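PDB 5WH8: putative carbohydrate-active enzyme from Uncultured organism, which probably hydrolyses O-glycosidic bonds of cellulose-type polysaccharides, this chain being the glycoside hydrolase family 5 domain of a longer multi-modular cellulase. Local coordinates for residues A[52-55]-A[59-62]; A[73-76]-A[82-85]; A[92-97]-A[134-139]; A[147-152]-A[207-212]. One frame throughout, in Å; residues are numbered along the deposited sequence. Where two conformers were deposited one is given.

Overall arrangement
The chain folds as a (beta/alpha)8 TIM barrel, and the four contacts follow one another in series along it. Contact 1 closes the turn from helix 48-56 into strand 62-68; contact 2 ties the loop after that strand to the start of helix 83-100. The same helix carries contact 3, which joins it to the end of helix 122-135 and whose centre is about 18 Å from that of contact 2 and about 17 Å from that of contact 1. Contact 4 pairs the loop after strand 142-145 with strand 204-211, across the chain's centre from contacts 1 and 3, about 24 and 25 Å away between centres. It lies at the probable active site.

Contact 1 of 4, residues A[52-55]-A[59-62]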
loop_
_atom_site.group_PDB
_atom_site.type_symbol
_atom_site.label_atom_id
_atom_site.label_comp_id
_atom_site.label_asym_id
_atom_site.label_seq_id
_atom_site.Cartn_x
_atom_site.Cartn_y
_atom_site.Cartn_z
ATOM N N THR A 52 -13.396 -2.292 10.717
ATOM C CA THR A 52 -14.768 -2.667 10.383
ATOM C C THR A 52 -15.525 -1.458 9.795
ATOM O O THR A 52 -16.232 -1.599 8.799
ATOM C CB THR A 52 -15.524 -3.253 11.624
ATOM O OG1 THR A 52 -14.952 -4.500 11.993
ATOM C CG2 THR A 52 -16.979 -3.509 11.302
ATOM N N ALA A 53 -15.346 -0.273 10.380
ATOM C CA ALA A 53 -15.963 0.941 9.836
ATOM C C ALA A 53 -15.410 1.263 8.449
ATOM O O ALA A 53 -16.159 1.655 7.554
ATOM C CB ALA A 53 -15.752 2.146 10.791
ATOM N N LEU A 54 -14.097 1.120 8.260
ATOM C CA LEU A 54 -13.525 1.372 6.946
ATOM C C LEU A 54 -14.150 0.471 5.877
ATOM O O LEU A 54 -14.408 0.901 4.744
ATOM C CB LEU A 54 -12.011 1.188 6.978
ATOM C CG LEU A 54 -11.238 2.404 7.510
ATOM C CD1 LEU A 54 -9.818 2.001 7.811
ATOM C CD2 LEU A 54 -11.271 3.516 6.485
ATOM N N VAL A 55 -14.356 -0.795 6.208
ATOM C CA VAL A 55 -14.910 -1.737 5.232
ATOM C C VAL A 55 -16.401 -1.522 5.016
ATOM O O VAL A 55 -16.853 -1.373 3.867
ATOM C CB VAL A 55 -14.623 -3.184 5.681
ATOM C CG1 VAL A 55 -15.279 -4.197 4.743
ATOM C CG2 VAL A 55 -13.119 -3.426 5.726
ATOM N N ASN A 59 -16.255 1.558 2.439
ATOM C CA ASN A 59 -16.218 0.675 1.270
ATOM C C ASN A 59 -14.799 0.436 0.730
ATOM O O ASN A 59 -14.610 0.288 -0.479
ATOM C CB ASN A 59 -17.108 1.235 0.152
ATOM C CG ASN A 59 -18.495 1.596 0.645
ATOM O OD1 ASN A 59 -18.891 2.767 0.655
ATOM N ND2 ASN A 59 -19.235 0.589 1.076
ATOM N N ILE A 60 -13.795 0.369 1.608
ATOM C CA ILE A 60 -12.434 0.141 1.119
ATOM C C ILE A 60 -12.262 -1.298 0.644
ATOM O O ILE A 60 -12.955 -2.205 1.121
ATOM C CB ILE A 60 -11.321 0.442 2.172
ATOM C CG1 ILE A 60 -11.316 -0.524 3.372
ATOM C CG2 ILE A 60 -11.393 1.910 2.626
ATOM C CD1 ILE A 60 -10.058 -0.424 4.233
ATOM N N ASP A 61 -11.335 -1.484 -0.290
ATOM C CA ASP A 61 -10.984 -2.804 -0.818
ATOM C C ASP A 61 -9.698 -3.347 -0.213
ATOM O O ASP A 61 -9.416 -4.548 -0.326
ATOM C CB ASP A 61 -10.771 -2.751 -2.320
ATOM C CG ASP A 61 -11.986 -2.280 -3.088
ATOM O OD1 ASP A 61 -13.107 -2.786 -2.838
ATOM O OD2 ASP A 61 -11.792 -1.397 -3.957
ATOM N N ILE A 62 -8.903 -2.457 0.381
ATOM C CA ILE A 62 -7.522 -2.745 0.758
ATOM C C ILE A 62 -7.085 -1.766 1.876
ATOM O O ILE A 62 -7.505 -0.590 1.887
ATOM C CB ILE A 62 -6.596 -2.643 -0.487
ATOM C CG1 ILE A 62 -5.142 -3.026 -0.150
ATOM C CG2 ILE A 62 -6.681 -1.268 -1.129
ATOM C CD1 ILE A 62 -4.368 -3.359 -1.426
HETATM O O HOH W 1 -15.481 -2.873 1.307
#
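Val55 and Asn59 approach to 4.8 Å between their CA atoms where helix 48-56 ends and the chain turns back toward strand 62-68, an alpha-to-beta connection of the TIM barrel. Asn59 is the first residue to leave the helical conformation, and its positive phi of 66° puts it in the left-handed helical region, a common way to terminate a helix. The turn is closed by Ile60 N, which donates to Leu54 O over 3.2 Å in a nearly straight bond (175° at the hydrogen). A weak bond of 3.3 Å runs from Asn59 N to Val55 O, and Asn59 CA brings a C-H toward the same oxygen. Water 1 strengthens the closure: it donates to Ile60 O at 2.6 Å and, over a longer 3.3 Å, to Val55 O, so Leu54 O and Val55 O, in the last turn of the helix, both have partners. Three apolar side chains, of Leu54, Val55 and Ile60, pack beside the turn. Ile60 holds CG1 between its backbone N and carbonyl carbon (chi1 67°), which carries CD1 back over the helix to Leu54 CB, 3.7 Å away; the two chains meet at a slant. Met34 of strand 32-36 touches both Leu54 and Ile60, while Ile102 lies against Val55 and Ile60. Val55 lays CG2 across the isoleucine chain at roughly a right angle, 4.1 Å from Ile60 CG1.

Contact 2 of 4, residues A[73-76]-A[82-85]. With EDO (1,2-ethanediol), chain J.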
loop_
_atom_site.group_PDB
_atom_site.type_symbol
_atom_site.label_atom_id
_atom_site.label_comp_id
_atom_site.label_asym_id
_atom_site.label_seq_id
_atom_site.Cartn_x
_atom_site.Cartn_y
_atom_site.Cartn_z
ATOM N N GLY A 73 10.088 4.995 17.565
ATOM C CA GLY A 73 9.232 3.822 17.609
ATOM C C GLY A 73 9.268 2.946 16.378
ATOM O O GLY A 73 8.496 1.979 16.269
ATOM N N GLY A 74 10.155 3.272 15.446
ATOM C CA GLY A 74 10.285 2.501 14.215
ATOM C C GLY A 74 10.692 1.068 14.493
ATOM O O GLY A 74 11.191 0.775 15.577
ATOM N N TYR A 75 10.480 0.184 13.523
ATOM C CA TYR A 75 10.723 -1.238 13.707
ATOM C C TYR A 75 12.153 -1.500 14.151
ATOM O O TYR A 75 12.389 -2.400 14.965
ATOM C CB TYR A 75 10.427 -1.995 12.417
ATOM C CG TYR A 75 10.494 -3.502 12.539
ATOM C CD1 TYR A 75 11.696 -4.169 12.397
ATOM C CD2 TYR A 75 9.344 -4.247 12.738
ATOM C CE1 TYR A 75 11.771 -5.543 12.487
ATOM C CE2 TYR A 75 9.397 -5.629 12.826
ATOM C CZ TYR A 75 10.619 -6.272 12.685
ATOM O OH TYR A 75 10.688 -7.644 12.762
ATOM N N THR A 76 13.117 -0.729 13.662
ATOM C CA THR A 76 14.524 -1.028 13.969
ATOM C C THR A 76 14.984 -0.469 15.325
ATOM O O THR A 76 16.121 -0.717 15.742
ATOM C CB THR A 76 15.497 -0.477 12.899
ATOM O OG1 THR A 76 15.494 0.958 12.915
ATOM C CG2 THR A 76 15.148 -1.009 11.516
ATOM N N SER A 82 9.441 -4.596 20.913
ATOM C CA SER A 82 10.502 -5.446 20.369
ATOM C C SER A 82 10.150 -5.868 18.938
ATOM O O SER A 82 8.971 -5.925 18.593
ATOM C CB SER A 82 10.710 -6.697 21.236
ATOM O OG SER A 82 9.691 -7.643 20.976
ATOM N N LYS A 83 11.156 -6.158 18.121
ATOM C CA LYS A 83 10.948 -6.544 16.726
ATOM C C LYS A 83 9.988 -7.730 16.562
ATOM O O LYS A 83 9.088 -7.697 15.709
ATOM C CB LYS A 83 12.303 -6.841 16.066
ATOM C CG LYS A 83 13.164 -5.588 15.941
ATOM C CD LYS A 83 14.581 -5.867 15.508
ATOM C CE LYS A 83 15.422 -4.590 15.645
ATOM N NZ LYS A 83 16.851 -4.799 15.259
ATOM N N ASP A 84 10.141 -8.777 17.372
ATOM C CA ASP A 84 9.257 -9.936 17.243
ATOM C C ASP A 84 7.841 -9.631 17.740
ATOM O O ASP A 84 6.866 -10.175 17.212
ATOM C CB ASP A 84 9.834 -11.142 17.996
ATOM C CG ASP A 84 11.015 -11.762 17.279
ATOM O OD1 ASP A 84 10.788 -12.399 16.222
ATOM O OD2 ASP A 84 12.166 -11.622 17.760
ATOM N N ASP A 85 7.712 -8.780 18.753
ATOM C CA ASP A 85 6.377 -8.360 19.178
ATOM C C ASP A 85 5.704 -7.430 18.149
ATOM O O ASP A 85 4.489 -7.432 18.013
ATOM C CB ASP A 85 6.417 -7.663 20.522
ATOM C CG ASP A 85 6.740 -8.616 21.657
ATOM O OD1 ASP A 85 6.284 -9.777 21.605
ATOM O OD2 ASP A 85 7.436 -8.189 22.604
HETATM C C1 EDO J . 7.848 -13.927 15.638
HETATM O O1 EDO J . 8.498 -12.832 14.977
HETATM C C2 EDO J . 6.388 -13.611 15.943
HETATM O O2 EDO J . 6.298 -12.678 17.028
HETATM O O HOH W 2 18.330 -2.508 14.784
#
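Tyr75 and Lys83 make most of this contact, which ties the loop after barrel strand 62-68 to the first turn of helix 83-100. The apolar part is a tyrosine ring lying across the root of the lysine chain at about a right angle: Lys83 CA sits over one ring face, and Lys83 CG lies 3.7 Å from Tyr75 CE1. The same CG also approaches the backbone, 3.4 Å from Tyr75 O. Edge-to-face rings of Trp108 and Phe128 pack around the tyrosine, and its hydroxyl bonds to Asn87. Among the polar interactions, the extended lysine reaches the loop through water 2, which accepts from Lys83 NZ at 2.8 Å and donates to Thr76 O at 3.0 Å; NZ also forms a salt bridge with Asp124. Capping is local to the helix: Ser82 is the N-cap, its OG accepting from Asp85 N at 3.2 Å. On the outer side a 1,2-ethanediol, probably from the crystallisation liquor, donates O1 to Asp84 OD1 and O2 to Asp84 O. With no direct hydrogen bond across the two segments, the contact depends on the lysine's methylenes against the aromatic ring and on a water bridge.

Contact 3 of 4, residues A[92-97]-A[134-139]; sequences NMVDIC and AKHKDD
Val94 of helix 83-100 meets His136, the residue that follows helix 122-135, so that two neighbouring outer helices of the TIM barrel are joined through one methyl branch of a valine and an imidazole. The tight part is small. Val94 turns CG1 anti to its backbone N (chi1 174°), and this branch approaches the ring obliquely, 3.7 Å from His136 CE1, the two side chains coming from opposite directions. Beneath them lie the barrel strands: Val94 packs on Cys104 and Ile106, and His136 on Ile106 and Tyr144. The ring is fixed in rotation by hydrogen bonds at both nitrogens. His136 ND1 donates to Asp139 OD2 at 2.6 Å, nearly straight (168°) and in the ring plane, while NE2 bonds to Asp91 OD1. Two carboxylates at the same ring probably favour a protonated imidazole. A type I turn from His136 to Asp139 returns the aspartate to the ring's edge, closed by Asp139 N donating to His136 O at 3.0 Å. Toward the solvent side the contact loosens. Asp95, deposited in two conformers, leaves OD2 5.1 Å from Lys135 NZ in the one given, so any long-range attraction between these opposite charges is doubtful. Lys135 is more intimately placed at its root, where CG lies 3.7 Å above one face of the His136 ring, offset toward the rim.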
loop_
_atom_site.group_PDB
_atom_site.type_symbol
_atom_site.label_atom_id
_atom_site.label_comp_id
_atom_site.label_asym_id
_atom_site.label_seq_id
_atom_site.Cartn_x
_atom_site.Cartn_y
_atom_site.Cartn_z
ATOM N N ASN A 92 -1.697 -9.595 13.819
ATOM C CA ASN A 92 -3.055 -9.336 14.297
ATOM C C ASN A 92 -3.840 -8.479 13.295
ATOM O O ASN A 92 -5.005 -8.753 13.006
ATOM C CB ASN A 92 -3.052 -8.641 15.665
ATOM C CG ASN A 92 -2.579 -9.546 16.806
ATOM O OD1 ASN A 92 -2.454 -10.761 16.663
ATOM N ND2 ASN A 92 -2.325 -8.933 17.955
ATOM N N MET A 93 -3.204 -7.433 12.777
ATOM C CA MET A 93 -3.858 -6.559 11.797
ATOM C C MET A 93 -4.153 -7.314 10.496
ATOM O O MET A 93 -5.211 -7.133 9.891
ATOM C CB MET A 93 -2.998 -5.334 11.491
ATOM C CG MET A 93 -2.736 -4.430 12.671
ATOM S SD MET A 93 -4.223 -3.883 13.515
ATOM C CE MET A 93 -5.180 -3.197 12.183
ATOM N N VAL A 94 -3.217 -8.153 10.055
ATOM C CA VAL A 94 -3.435 -8.982 8.857
ATOM C C VAL A 94 -4.656 -9.902 9.051
ATOM O O VAL A 94 -5.464 -10.088 8.133
ATOM C CB VAL A 94 -2.166 -9.803 8.516
ATOM C CG1 VAL A 94 -2.440 -10.787 7.367
ATOM C CG2 VAL A 94 -1.014 -8.861 8.176
ATOM N N ASP A 95 -4.806 -10.455 10.249
ATOM C CA ASP A 95 -5.935 -11.336 10.537
ATOM C C ASP A 95 -7.269 -10.568 10.560
ATOM O O ASP A 95 -8.300 -11.088 10.106
ATOM C CB ASP A 95 -5.734 -12.063 11.874
ATOM C CG ASP A 95 -4.587 -13.065 11.843
ATOM O OD1 ASP A 95 -4.266 -13.619 10.766
ATOM O OD2 ASP A 95 -4.016 -13.321 12.926
ATOM N N ILE A 96 -7.264 -9.341 11.081
ATOM C CA ILE A 96 -8.474 -8.512 11.065
ATOM C C ILE A 96 -8.878 -8.264 9.617
ATOM O O ILE A 96 -10.056 -8.413 9.273
ATOM C CB ILE A 96 -8.278 -7.178 11.814
ATOM C CG1 ILE A 96 -8.229 -7.446 13.322
ATOM C CG2 ILE A 96 -9.405 -6.179 11.529
ATOM C CD1 ILE A 96 -7.600 -6.318 14.101
ATOM N N CYS A 97 -7.915 -7.956 8.744
ATOM C CA CYS A 97 -8.256 -7.768 7.326
ATOM C C CYS A 97 -8.830 -9.042 6.717
ATOM O O CYS A 97 -9.758 -8.975 5.911
ATOM C CB CYS A 97 -7.035 -7.325 6.519
ATOM S SG CYS A 97 -6.498 -5.620 6.904
ATOM N N ALA A 134 6.852 -16.653 5.499
ATOM C CA ALA A 134 6.549 -17.972 6.070
ATOM C C ALA A 134 5.195 -17.957 6.808
ATOM O O ALA A 134 4.378 -18.849 6.646
ATOM C CB ALA A 134 7.653 -18.415 7.012
ATOM N N LYS A 135 4.952 -16.922 7.599
ATOM C CA LYS A 135 3.731 -16.838 8.401
ATOM C C LYS A 135 2.491 -16.677 7.541
ATOM O O LYS A 135 1.439 -17.241 7.855
ATOM C CB LYS A 135 3.835 -15.682 9.394
ATOM C CG LYS A 135 2.646 -15.492 10.333
ATOM C CD LYS A 135 2.503 -16.661 11.312
ATOM C CE LYS A 135 1.562 -16.312 12.464
ATOM N NZ LYS A 135 0.195 -15.990 11.987
ATOM N N HIS A 136 2.615 -15.925 6.449
ATOM C CA HIS A 136 1.435 -15.558 5.659
ATOM C C HIS A 136 1.373 -16.231 4.294
ATOM O O HIS A 136 0.587 -15.827 3.445
ATOM C CB HIS A 136 1.371 -14.025 5.537
ATOM C CG HIS A 136 1.204 -13.369 6.865
ATOM N ND1 HIS A 136 0.056 -13.512 7.625
ATOM C CD2 HIS A 136 2.062 -12.645 7.615
ATOM C CE1 HIS A 136 0.215 -12.881 8.775
ATOM N NE2 HIS A 136 1.427 -12.351 8.794
ATOM N N LYS A 137 2.150 -17.306 4.116
ATOM C CA LYS A 137 2.110 -18.072 2.861
ATOM C C LYS A 137 0.694 -18.427 2.423
ATOM O O LYS A 137 0.345 -18.318 1.238
ATOM C CB LYS A 137 2.921 -19.384 2.992
ATOM C CG LYS A 137 2.730 -20.338 1.794
ATOM C CD LYS A 137 3.402 -21.701 1.998
ATOM C CE LYS A 137 3.203 -22.594 0.761
ATOM N NZ LYS A 137 3.647 -23.997 0.976
ATOM N N ASP A 138 -0.112 -18.890 3.370
ATOM C CA ASP A 138 -1.432 -19.415 3.037
ATOM C C ASP A 138 -2.507 -18.334 3.108
ATOM O O ASP A 138 -3.699 -18.628 2.969
ATOM C CB ASP A 138 -1.779 -20.575 3.971
ATOM C CG ASP A 138 -0.864 -21.777 3.772
ATOM O OD1 ASP A 138 -0.391 -22.012 2.639
ATOM O OD2 ASP A 138 -0.607 -22.478 4.765
ATOM N N ASP A 139 -2.089 -17.092 3.349
ATOM C CA ASP A 139 -3.011 -15.941 3.317
ATOM C C ASP A 139 -3.102 -15.360 1.893
ATOM O O ASP A 139 -2.137 -14.741 1.411
ATOM C CB ASP A 139 -2.548 -14.860 4.302
ATOM C CG ASP A 139 -2.719 -15.259 5.757
ATOM O OD1 ASP A 139 -3.557 -16.120 6.069
ATOM O OD2 ASP A 139 -2.028 -14.680 6.603
#

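Contact 4 of 4, residues A[147-152]-A[207-212]; sequences CNEPNG and TLHFYS
His209 points from strand 204-211 at the loop of Asn148 and Glu149, and its atoms meet that loop one after another. CB lies 3.9 Å from Glu149 OE2, and chi1 of -74° sets CG beside the backbone N, 3.6 Å from the same oxygen. ND1 then donates to Glu149 OE2 over 2.6 Å; the bond is nearly straight (169°), lies in the ring plane and uses the anti lone pair of the carboxylate, whose own plane is turned 59° from the ring. Asn148-Glu149-Pro150 is the Asn-Glu-Pro signature of glycoside hydrolase family 5, at the C-terminal end of barrel strand 142-145; in relatives this glutamate is the acid/base, and Glu149 probably sits in the corresponding place, with Glu237 touching both it and His209. A 1,2-ethanediol lies about 4 Å from the Glu149 side chain. Next round the ring, CE1 is a close neighbour of Asn148 OD1 at 3.0 Å, near the ring plane; that oxygen is hydrogen-bonded to Arg64. NE2, at the tip, bonds to Thr236 OG1. Further back, water 3 lies between the segments, 2.9 Å from Asn148 O, to which it can donate, and 2.8 Å from Thr207 OG1.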
loop_
_atom_site.group_PDB
_atom_site.type_symbol
_atom_site.label_atom_id
_atom_site.label_comp_id
_atom_site.label_asym_id
_atom_site.label_seq_id
_atom_site.Cartn_x
_atom_site.Cartn_y
_atom_site.Cartn_z
ATOM N N CYS A 147 9.874 -1.996 0.151
ATOM C CA CYS A 147 10.567 -0.727 0.487
ATOM C C CYS A 147 9.801 0.517 0.001
ATOM O O CYS A 147 9.968 0.970 -1.123
ATOM C CB CYS A 147 12.004 -0.696 -0.088
ATOM S SG CYS A 147 12.167 -1.096 -1.848
ATOM N N ASN A 148 9.004 1.087 0.894
ATOM C CA ASN A 148 8.147 2.259 0.611
ATOM C C ASN A 148 8.673 3.311 -0.399
ATOM O O ASN A 148 8.157 3.420 -1.534
ATOM C CB ASN A 148 7.860 2.939 1.962
ATOM C CG ASN A 148 7.154 4.280 1.835
ATOM O OD1 ASN A 148 6.121 4.388 1.181
ATOM N ND2 ASN A 148 7.704 5.306 2.487
ATOM N N GLU A 149 9.647 4.109 0.030
ATOM C CA GLU A 149 10.180 5.238 -0.763
ATOM C C GLU A 149 11.702 5.325 -0.701
ATOM O O GLU A 149 12.260 6.069 0.118
ATOM C CB GLU A 149 9.592 6.584 -0.301
ATOM C CG GLU A 149 8.149 6.768 -0.768
ATOM C CD GLU A 149 7.541 8.086 -0.331
ATOM O OE1 GLU A 149 8.222 8.894 0.342
ATOM O OE2 GLU A 149 6.363 8.346 -0.668
ATOM N N PRO A 150 12.400 4.569 -1.569
ATOM C CA PRO A 150 13.835 4.810 -1.754
ATOM C C PRO A 150 14.051 6.277 -2.103
ATOM O O PRO A 150 13.260 6.832 -2.857
ATOM C CB PRO A 150 14.206 3.870 -2.917
ATOM C CG PRO A 150 13.164 2.798 -2.870
ATOM C CD PRO A 150 11.903 3.538 -2.489
ATOM N N ASN A 151 15.062 6.903 -1.533
ATOM C CA ASN A 151 15.323 8.311 -1.815
ATOM C C ASN A 151 16.737 8.704 -1.433
ATOM O O ASN A 151 17.393 8.054 -0.612
ATOM C CB ASN A 151 14.303 9.222 -1.102
ATOM C CG ASN A 151 14.456 9.234 0.417
ATOM O OD1 ASN A 151 15.168 10.081 0.979
ATOM N ND2 ASN A 151 13.770 8.306 1.090
ATOM N N GLY A 152 17.175 9.788 -2.071
ATOM C CA GLY A 152 18.525 10.305 -1.956
ATOM C C GLY A 152 19.143 10.354 -3.349
ATOM O O GLY A 152 18.814 9.532 -4.202
ATOM N N THR A 207 6.063 0.544 -7.493
ATOM C CA THR A 207 5.421 1.629 -6.763
ATOM C C THR A 207 5.501 2.982 -7.461
ATOM O O THR A 207 6.576 3.418 -7.893
ATOM C CB THR A 207 6.073 1.760 -5.411
ATOM O OG1 THR A 207 6.141 0.475 -4.805
ATOM C CG2 THR A 207 5.327 2.718 -4.508
ATOM N N LEU A 208 4.358 3.655 -7.515
ATOM C CA LEU A 208 4.253 5.050 -7.905
ATOM C C LEU A 208 3.577 5.826 -6.758
ATOM O O LEU A 208 2.501 5.438 -6.307
ATOM C CB LEU A 208 3.424 5.188 -9.195
ATOM C CG LEU A 208 3.168 6.606 -9.697
ATOM C CD1 LEU A 208 4.481 7.268 -10.160
ATOM C CD2 LEU A 208 2.068 6.600 -10.788
ATOM N N HIS A 209 4.210 6.895 -6.285
ATOM C CA HIS A 209 3.621 7.761 -5.247
ATOM C C HIS A 209 3.470 9.185 -5.776
ATOM O O HIS A 209 4.405 9.738 -6.381
ATOM C CB HIS A 209 4.471 7.809 -3.983
ATOM C CG HIS A 209 4.396 6.568 -3.146
ATOM N ND1 HIS A 209 5.067 6.452 -1.952
ATOM C CD2 HIS A 209 3.731 5.403 -3.317
ATOM C CE1 HIS A 209 4.837 5.268 -1.428
ATOM N NE2 HIS A 209 4.037 4.598 -2.245
ATOM N N PHE A 210 2.300 9.781 -5.550
ATOM C CA PHE A 210 2.085 11.182 -5.930
ATOM C C PHE A 210 1.331 11.930 -4.862
ATOM O O PHE A 210 0.591 11.334 -4.091
ATOM C CB PHE A 210 1.335 11.301 -7.279
ATOM C CG PHE A 210 -0.149 10.983 -7.211
ATOM C CD1 PHE A 210 -1.060 11.979 -6.879
ATOM C CD2 PHE A 210 -0.651 9.725 -7.517
ATOM C CE1 PHE A 210 -2.412 11.723 -6.785
ATOM C CE2 PHE A 210 -2.020 9.475 -7.423
ATOM C CZ PHE A 210 -2.891 10.488 -7.071
ATOM N N TYR A 211 1.527 13.247 -4.855
ATOM C CA TYR A 211 0.811 14.163 -3.983
ATOM C C TYR A 211 0.276 15.292 -4.882
ATOM O O TYR A 211 1.037 15.942 -5.599
ATOM C CB TYR A 211 1.727 14.663 -2.840
ATOM C CG TYR A 211 1.764 13.675 -1.699
ATOM C CD1 TYR A 211 2.516 12.518 -1.783
ATOM C CD2 TYR A 211 0.965 13.873 -0.579
ATOM C CE1 TYR A 211 2.499 11.569 -0.758
ATOM C CE2 TYR A 211 0.934 12.949 0.445
ATOM C CZ TYR A 211 1.699 11.806 0.354
ATOM O OH TYR A 211 1.619 10.887 1.380
ATOM N N SER A 212 -1.040 15.486 -4.875
ATOM C CA SER A 212 -1.684 16.294 -5.915
ATOM C C SER A 212 -1.345 17.789 -5.832
ATOM O O SER A 212 -1.567 18.525 -6.799
ATOM C CB SER A 212 -3.200 16.081 -5.889
ATOM O OG SER A 212 -3.806 16.638 -4.772
HETATM O O HOH W 3 6.947 0.902 -2.177
#